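Local coordinates for structural protein ORF273 (Acidianus two-tailed virus, PDB 4ART), which is a virion structural protein with a new fold, stable to heat and acid, whose precise role in the virus is not established, at residues A[104-109]-A[156-161]; A[163-168]-A[241-246]. One frame throughout, in Å; residues are numbered along the deposited sequence.

Interaction 1 (A[104-109]-A[156-161])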
ATOM      1  N   PHE A 104      -0.726   4.312 -13.317  1.00 39.39           N
ATOM      2  CA  PHE A 104      -0.189   5.020 -12.160  1.00 39.10           C
ATOM      3  C   PHE A 104       0.987   4.255 -11.518  1.00 42.72           C
ATOM      4  O   PHE A 104       2.009   4.850 -11.187  1.00 41.60           O
ATOM      5  CB  PHE A 104      -1.296   5.353 -11.152  1.00 41.97           C
ATOM      6  CG  PHE A 104      -0.774   6.036  -9.930  1.00 42.23           C
ATOM      7  CD1 PHE A 104      -0.469   7.396  -9.953  1.00 44.85           C
ATOM      8  CD2 PHE A 104      -0.562   5.323  -8.760  1.00 41.58           C
ATOM      9  CE1 PHE A 104       0.078   8.023  -8.837  1.00 45.20           C
ATOM     10  CE2 PHE A 104      -0.059   5.965  -7.629  1.00 44.68           C
ATOM     11  CZ  PHE A 104       0.252   7.316  -7.672  1.00 41.89           C
ATOM     12  N   ASP A 105       0.841   2.942 -11.352  1.00 40.40           N
ATOM     13  CA  ASP A 105       1.887   2.086 -10.806  1.00 39.67           C
ATOM     14  C   ASP A 105       3.136   2.105 -11.699  1.00 44.75           C
ATOM     15  O   ASP A 105       4.225   2.129 -11.167  1.00 44.53           O
ATOM     16  CB  ASP A 105       1.381   0.642 -10.639  1.00 42.02           C
ATOM     17  CG  ASP A 105       0.373   0.424  -9.515  1.00 55.63           C
ATOM     18  OD1 ASP A 105      -0.038   1.432  -8.868  1.00 55.58           O
ATOM     19  OD2 ASP A 105      -0.045  -0.740  -9.314  1.00 62.35           O
ATOM     20  N   ILE A 106       2.968   2.139 -13.051  1.00 41.96           N
ATOM     21  CA  ILE A 106       4.046   2.206 -14.069  1.00 42.75           C
ATOM     22  C   ILE A 106       4.848   3.500 -13.908  1.00 49.06           C
ATOM     23  O   ILE A 106       6.077   3.483 -13.881  1.00 48.37           O
ATOM     24  CB  ILE A 106       3.453   2.181 -15.527  1.00 45.73           C
ATOM     25  CG1 ILE A 106       2.883   0.826 -15.922  1.00 45.88           C
ATOM     26  CG2 ILE A 106       4.455   2.691 -16.597  1.00 47.98           C
ATOM     27  CD1 ILE A 106       2.187   0.880 -17.316  1.00 46.02           C
ATOM     28  N   ASP A 107       4.120   4.620 -13.867  1.00 48.29           N
ATOM     29  CA  ASP A 107       4.652   5.979 -13.853  1.00 49.06           C
ATOM     30  C   ASP A 107       5.149   6.497 -12.483  1.00 51.31           C
ATOM     31  O   ASP A 107       6.062   7.327 -12.440  1.00 50.94           O
ATOM     32  CB  ASP A 107       3.644   6.930 -14.551  1.00 53.10           C
ATOM     33  CG  ASP A 107       3.303   6.523 -15.986  1.00 67.19           C
ATOM     34  OD1 ASP A 107       4.235   6.103 -16.726  1.00 69.71           O
ATOM     35  OD2 ASP A 107       2.111   6.641 -16.376  1.00 72.43           O
ATOM     36  N   TYR A 108       4.621   5.934 -11.369  1.00 47.75           N
ATOM     37  CA  TYR A 108       4.956   6.313  -9.986  1.00 49.25           C
ATOM     38  C   TYR A 108       5.215   5.142  -9.033  1.00 53.54           C
ATOM     39  O   TYR A 108       5.286   5.357  -7.824  1.00 55.65           O
ATOM     40  CB  TYR A 108       3.830   7.165  -9.376  1.00 53.21           C
ATOM     41  CG  TYR A 108       3.577   8.482 -10.072  1.00 56.56           C
ATOM     42  CD1 TYR A 108       2.721   8.561 -11.167  1.00 57.90           C
ATOM     43  CD2 TYR A 108       4.154   9.659  -9.607  1.00 59.67           C
ATOM     44  CE1 TYR A 108       2.485   9.770 -11.815  1.00 60.11           C
ATOM     45  CE2 TYR A 108       3.899  10.883 -10.227  1.00 61.81           C
ATOM     46  CZ  TYR A 108       3.067  10.932 -11.335  1.00 71.80           C
ATOM     47  OH  TYR A 108       2.802  12.132 -11.952  1.00 79.55           O
ATOM     48  N   GLY A 109       5.377   3.937  -9.564  1.00 47.24           N
ATOM     49  CA  GLY A 109       5.600   2.733  -8.772  1.00 45.41           C
ATOM     50  C   GLY A 109       6.998   2.615  -8.217  1.00 45.74           C
ATOM     51  O   GLY A 109       7.692   1.605  -8.432  1.00 42.78           O
ATOM     52  N   ALA A 156       4.500  -4.422 -17.586  1.00 29.70           N
ATOM     53  CA  ALA A 156       5.399  -3.282 -17.620  1.00 29.02           C
ATOM     54  C   ALA A 156       6.480  -3.552 -16.588  1.00 29.68           C
ATOM     55  O   ALA A 156       6.187  -3.960 -15.467  1.00 28.17           O
ATOM     56  CB  ALA A 156       4.671  -1.996 -17.297  1.00 29.45           C
ATOM     57  N   VAL A 157       7.727  -3.433 -17.005  1.00 25.19           N
ATOM     58  CA  VAL A 157       8.860  -3.697 -16.128  1.00 23.81           C
ATOM     59  C   VAL A 157       9.610  -2.358 -16.010  1.00 29.99           C
ATOM     60  O   VAL A 157      10.036  -1.805 -17.031  1.00 30.02           O
ATOM     61  CB  VAL A 157       9.782  -4.813 -16.697  1.00 25.62           C
ATOM     62  CG1 VAL A 157      10.942  -5.105 -15.743  1.00 24.67           C
ATOM     63  CG2 VAL A 157       9.015  -6.089 -17.048  1.00 24.89           C
ATOM     64  N   ASN A 158       9.761  -1.860 -14.775  1.00 26.06           N
ATOM     65  CA  ASN A 158      10.468  -0.609 -14.432  1.00 26.09           C
ATOM     66  C   ASN A 158      11.729  -0.924 -13.650  1.00 28.56           C
ATOM     67  O   ASN A 158      11.644  -1.479 -12.569  1.00 26.99           O
ATOM     68  CB  ASN A 158       9.554   0.324 -13.596  1.00 27.70           C
ATOM     69  CG  ASN A 158       8.424   0.899 -14.414  1.00 54.60           C
ATOM     70  OD1 ASN A 158       8.611   1.336 -15.523  1.00 53.61           O
ATOM     71  ND2 ASN A 158       7.193   0.594 -14.070  1.00 57.77           N
ATOM     72  N   ILE A 159      12.893  -0.545 -14.191  1.00 27.15           N
ATOM     73  CA  ILE A 159      14.189  -0.800 -13.580  1.00 26.54           C
ATOM     74  C   ILE A 159      14.805   0.470 -13.017  1.00 31.49           C
ATOM     75  O   ILE A 159      15.112   1.405 -13.754  1.00 28.21           O
ATOM     76  CB  ILE A 159      15.114  -1.559 -14.567  1.00 29.88           C
ATOM     77  CG1 ILE A 159      14.437  -2.870 -15.045  1.00 32.11           C
ATOM     78  CG2 ILE A 159      16.439  -1.827 -13.914  1.00 29.14           C
ATOM     79  CD1 ILE A 159      15.014  -3.442 -16.248  1.00 38.49           C
ATOM     80  N   TYR A 160      15.048   0.472 -11.703  1.00 31.40           N
ATOM     81  CA  TYR A 160      15.637   1.618 -10.996  1.00 30.19           C
ATOM     82  C   TYR A 160      17.013   1.241 -10.508  1.00 32.75           C
ATOM     83  O   TYR A 160      17.193   0.171  -9.940  1.00 32.02           O
ATOM     84  CB  TYR A 160      14.772   1.988  -9.762  1.00 29.86           C
ATOM     85  CG  TYR A 160      13.333   2.347 -10.077  1.00 29.93           C
ATOM     86  CD1 TYR A 160      12.354   1.364 -10.180  1.00 29.03           C
ATOM     87  CD2 TYR A 160      12.957   3.672 -10.316  1.00 31.89           C
ATOM     88  CE1 TYR A 160      11.039   1.685 -10.507  1.00 29.20           C
ATOM     89  CE2 TYR A 160      11.644   4.006 -10.620  1.00 30.05           C
ATOM     90  CZ  TYR A 160      10.691   3.011 -10.729  1.00 35.31           C
ATOM     91  OH  TYR A 160       9.394   3.357 -10.995  1.00 38.02           O
ATOM     92  N   ASP A 161      17.953   2.147 -10.660  1.00 31.95           N
ATOM     93  CA  ASP A 161      19.315   2.025 -10.140  1.00 33.19           C
ATOM     94  C   ASP A 161      19.194   2.485  -8.686  1.00 33.66           C
ATOM     95  O   ASP A 161      18.794   3.621  -8.445  1.00 33.30           O
ATOM     96  CB  ASP A 161      20.281   2.952 -10.920  1.00 35.43           C
ATOM     97  CG  ASP A 161      21.710   2.894 -10.397  1.00 47.98           C
ATOM     98  OD1 ASP A 161      22.035   3.650  -9.478  1.00 56.62           O
ATOM     99  OD2 ASP A 161      22.473   2.058 -10.864  1.00 50.28           O
TER
HETATM  100  O   HOH W   1       7.288   1.649 -11.537  1.00 44.20           O
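Ile106 meets Ala156 through the longer branch of its side chain: CG1 lies 3.6 Å from Ala156 CB, and CD1 continues past the same methyl at 3.8 Å. CG1 stands anti to the carbonyl carbon (chi1 -71°), a torsion that lays this branch against the strand. Asn158, two residues beyond Ala156 on the strand, supplies the polar part of the contact. Its CB leaves the strand toward the helix; its CG comes to 3.5 Å from Ile106 O. At the tip the two branches diverge in role. OD1 accepts a hydrogen bond from Gln248 NE2 on the adjacent strand, which would help hold the amide's rotation. ND2 lies 3.1 Å from Ile106 O, but at too poor an angle for a hydrogen bond.

The contact joins helix 99-108 to one face of the seven-stranded mixed sheet, in which strand 154-161 pairs antiparallel with strands 139-146 and 247-253. The axes of 104-108 and 156-161 run nearly parallel, 18° apart with a closest approach of 8.9 Å. Ala156, Asn158 and Tyr160 face the helix, whereas Val157 is directed to the other side of the sheet.

Tyr160 is linked to segment 104-109 through a water. The water lies in the plane of the phenol ring, at its edge, 2.8 Å from Tyr160 OH. It donates toward Asp105 O at 3.1 Å and also toward Gly109 O, although nearby acceptors outnumber its protons. Gly109 O has a further, weak hydrogen bond from His142 ND1, on strand 139-146.

Interaction 2 (A[163-168]-A[241-246]); sequences DSLARA and QLFPTP
Ala168 CB sits squarely over the face of the Phe243 ring, 3.8 Å from its centroid and only 6° off the ring normal, which identifies a CH-pi contact. The carbonyl of the same alanine lies near the rim, Ala168 O 3.7 Å from Phe243 CE1. Pro244 lies against the helix, between Ser164 and Ala168: its CD is 3.8 Å from Ala168 CB, while its CG packs at the same 3.8 Å against Ser164 CB, one turn earlier. Leu165 comes in from beside, obliquely to the ring; with CG anti to the backbone N (chi1 -163°), it brings CD1 to 3.8 Å from Phe243 CD2. No hydrogen bond spans this close-packed part.

The Leu242 side is looser. That residue is exposed, its side chain comes no nearer than 5.9 Å to segment 163-168, and its main contribution is Leu242 O, 3.9 Å from Ala168 CB.

Phe243 is the first residue to leave helical geometry after helix 229-242, and the contact sets the segment that leads from that helix to strand 247-253 beside helix 162-168. Tyr239 meets the Phe243 ring from within helix 229-242, and Leu165 also packs on Ile116 of helix 113-123.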
ATOM      1  N   ASP A 163      21.467   3.237  -6.235  1.00 31.77           N
ATOM      2  CA  ASP A 163      22.337   4.358  -5.858  1.00 33.17           C
ATOM      3  C   ASP A 163      21.757   5.691  -6.282  1.00 33.55           C
ATOM      4  O   ASP A 163      21.773   6.646  -5.505  1.00 31.83           O
ATOM      5  CB  ASP A 163      23.726   4.227  -6.528  1.00 37.06           C
ATOM      6  CG  ASP A 163      24.591   3.089  -6.055  1.00 57.57           C
ATOM      7  OD1 ASP A 163      24.333   2.569  -4.948  1.00 61.71           O
ATOM      8  OD2 ASP A 163      25.571   2.756  -6.766  1.00 62.35           O
ATOM      9  N   SER A 164      21.292   5.753  -7.537  1.00 31.78           N
ATOM     10  CA  SER A 164      20.729   6.947  -8.173  1.00 31.48           C
ATOM     11  C   SER A 164      19.488   7.358  -7.439  1.00 34.18           C
ATOM     12  O   SER A 164      19.342   8.530  -7.105  1.00 34.94           O
ATOM     13  CB  SER A 164      20.403   6.669  -9.638  1.00 33.77           C
ATOM     14  OG  SER A 164      21.515   7.030 -10.425  1.00 52.50           O
ATOM     15  N   LEU A 165      18.620   6.391  -7.143  1.00 29.63           N
ATOM     16  CA  LEU A 165      17.409   6.618  -6.389  1.00 28.21           C
ATOM     17  C   LEU A 165      17.706   7.130  -4.972  1.00 30.13           C
ATOM     18  O   LEU A 165      17.096   8.107  -4.538  1.00 28.89           O
ATOM     19  CB  LEU A 165      16.591   5.316  -6.340  1.00 27.81           C
ATOM     20  CG  LEU A 165      15.155   5.460  -5.943  1.00 29.34           C
ATOM     21  CD1 LEU A 165      14.459   6.590  -6.731  1.00 33.64           C
ATOM     22  CD2 LEU A 165      14.430   4.177  -6.180  1.00 27.65           C
ATOM     23  N   ALA A 166      18.654   6.488  -4.267  1.00 27.87           N
ATOM     24  CA  ALA A 166      19.030   6.877  -2.900  1.00 27.63           C
ATOM     25  C   ALA A 166      19.539   8.329  -2.869  1.00 32.41           C
ATOM     26  O   ALA A 166      19.158   9.080  -1.971  1.00 31.83           O
ATOM     27  CB  ALA A 166      20.100   5.920  -2.333  1.00 28.84           C
ATOM     28  N   ARG A 167      20.368   8.727  -3.872  1.00 29.79           N
ATOM     29  CA  ARG A 167      20.909  10.069  -4.008  1.00 29.73           C
ATOM     30  C   ARG A 167      19.806  11.096  -4.204  1.00 33.68           C
ATOM     31  O   ARG A 167      19.853  12.129  -3.566  1.00 33.08           O
ATOM     32  CB  ARG A 167      21.919  10.149  -5.171  1.00 27.72           C
ATOM     33  CG  ARG A 167      23.297   9.649  -4.802  1.00 39.40           C
ATOM     34  CD  ARG A 167      24.346  10.043  -5.832  1.00 45.88           C
ATOM     35  NE  ARG A 167      24.145   9.383  -7.123  1.00 52.77           N
ATOM     36  CZ  ARG A 167      24.626   8.181  -7.427  1.00 71.22           C
ATOM     37  NH1 ARG A 167      25.323   7.489  -6.529  1.00 60.02           N
ATOM     38  NH2 ARG A 167      24.413   7.661  -8.630  1.00 47.24           N
ATOM     39  N   ALA A 168      18.823  10.821  -5.081  1.00 30.84           N
ATOM     40  CA  ALA A 168      17.688  11.728  -5.346  1.00 29.94           C
ATOM     41  C   ALA A 168      16.808  11.889  -4.110  1.00 33.98           C
ATOM     42  O   ALA A 168      16.161  12.918  -3.957  1.00 35.71           O
ATOM     43  CB  ALA A 168      16.859  11.211  -6.515  1.00 29.21           C
ATOM     44  N   GLN A 241      12.294  15.573 -13.583  1.00 39.55           N
ATOM     45  CA  GLN A 241      13.546  16.322 -13.652  1.00 40.42           C
ATOM     46  C   GLN A 241      14.615  15.829 -12.666  1.00 46.65           C
ATOM     47  O   GLN A 241      15.743  15.547 -13.074  1.00 48.96           O
ATOM     48  CB  GLN A 241      13.305  17.830 -13.412  1.00 42.37           C
ATOM     49  CG  GLN A 241      12.455  18.536 -14.455  1.00 58.57           C
ATOM     50  CD  GLN A 241      13.107  18.601 -15.807  1.00 70.18           C
ATOM     51  OE1 GLN A 241      14.107  19.311 -16.009  1.00 69.38           O
ATOM     52  NE2 GLN A 241      12.531  17.873 -16.764  1.00 42.76           N
ATOM     53  N   LEU A 242      14.260  15.743 -11.375  1.00 42.41           N
ATOM     54  CA  LEU A 242      15.165  15.443 -10.275  1.00 42.01           C
ATOM     55  C   LEU A 242      15.512  13.989 -10.011  1.00 43.35           C
ATOM     56  O   LEU A 242      16.600  13.696  -9.523  1.00 44.08           O
ATOM     57  CB  LEU A 242      14.646  16.128  -8.984  1.00 42.66           C
ATOM     58  CG  LEU A 242      14.391  17.648  -9.062  1.00 49.92           C
ATOM     59  CD1 LEU A 242      13.906  18.188  -7.722  1.00 51.77           C
ATOM     60  CD2 LEU A 242      15.638  18.402  -9.491  1.00 53.13           C
ATOM     61  N   PHE A 243      14.569  13.104 -10.228  1.00 36.88           N
ATOM     62  CA  PHE A 243      14.741  11.693  -9.918  1.00 34.58           C
ATOM     63  C   PHE A 243      15.265  10.941 -11.143  1.00 39.12           C
ATOM     64  O   PHE A 243      15.030  11.378 -12.265  1.00 38.14           O
ATOM     65  CB  PHE A 243      13.404  11.122  -9.415  1.00 34.24           C
ATOM     66  CG  PHE A 243      13.220  11.231  -7.920  1.00 34.65           C
ATOM     67  CD1 PHE A 243      13.216  12.473  -7.291  1.00 36.64           C
ATOM     68  CD2 PHE A 243      13.111  10.097  -7.137  1.00 35.22           C
ATOM     69  CE1 PHE A 243      13.076  12.575  -5.898  1.00 39.29           C
ATOM     70  CE2 PHE A 243      12.970  10.197  -5.746  1.00 35.42           C
ATOM     71  CZ  PHE A 243      12.962  11.434  -5.139  1.00 35.63           C
ATOM     72  N   PRO A 244      16.005   9.831 -10.959  1.00 34.72           N
ATOM     73  CA  PRO A 244      16.464   9.074 -12.135  1.00 33.81           C
ATOM     74  C   PRO A 244      15.296   8.389 -12.883  1.00 36.04           C
ATOM     75  O   PRO A 244      14.401   7.805 -12.277  1.00 37.46           O
ATOM     76  CB  PRO A 244      17.419   8.040 -11.519  1.00 35.11           C
ATOM     77  CG  PRO A 244      16.863   7.807 -10.130  1.00 38.61           C
ATOM     78  CD  PRO A 244      16.391   9.165  -9.689  1.00 34.67           C
ATOM     79  N   THR A 245      15.298   8.490 -14.197  1.00 30.43           N
ATOM     80  CA  THR A 245      14.289   7.874 -15.037  1.00 29.69           C
ATOM     81  C   THR A 245      14.504   6.333 -14.977  1.00 33.86           C
ATOM     82  O   THR A 245      15.637   5.878 -15.238  1.00 31.40           O
ATOM     83  CB  THR A 245      14.423   8.399 -16.516  1.00 30.74           C
ATOM     84  OG1 THR A 245      14.437   9.817 -16.520  1.00 30.09           O
ATOM     85  CG2 THR A 245      13.274   7.964 -17.370  1.00 26.47           C
ATOM     86  N   PRO A 246      13.460   5.524 -14.662  1.00 31.56           N
ATOM     87  CA  PRO A 246      13.638   4.064 -14.727  1.00 31.70           C
ATOM     88  C   PRO A 246      13.747   3.567 -16.178  1.00 33.43           C
ATOM     89  O   PRO A 246      13.202   4.187 -17.078  1.00 33.93           O
ATOM     90  CB  PRO A 246      12.341   3.512 -14.108  1.00 32.84           C
ATOM     91  CG  PRO A 246      11.337   4.510 -14.406  1.00 36.49           C
ATOM     92  CD  PRO A 246      12.052   5.869 -14.377  1.00 32.40           C
TER

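How the interactions relate
The two contacts are consecutive along the chain, since strand 154-161 of interaction 1 runs directly into helix 162-168 of interaction 2. Asp161 marks the junction, its OD1 capping Ser164 N. Their centres lie 13 Å apart, yet they touch. Pro246 CB, just before strand 247-253, is 3.5 Å from Ile159 O and 3.6 Å from Tyr160 CE2, and Leu165 CD2 approaches Tyr160 CB at 4.2 Å. Tyr160 thus belongs to both neighbourhoods, its hydroxyl and CE1 near Gly109 O, its CE2 and CB facing Pro246 and Leu165. Together they place helix 99-108 over strand 154-161, and helix 162-168 against the residues running from helix 229-242 toward strand 247-253.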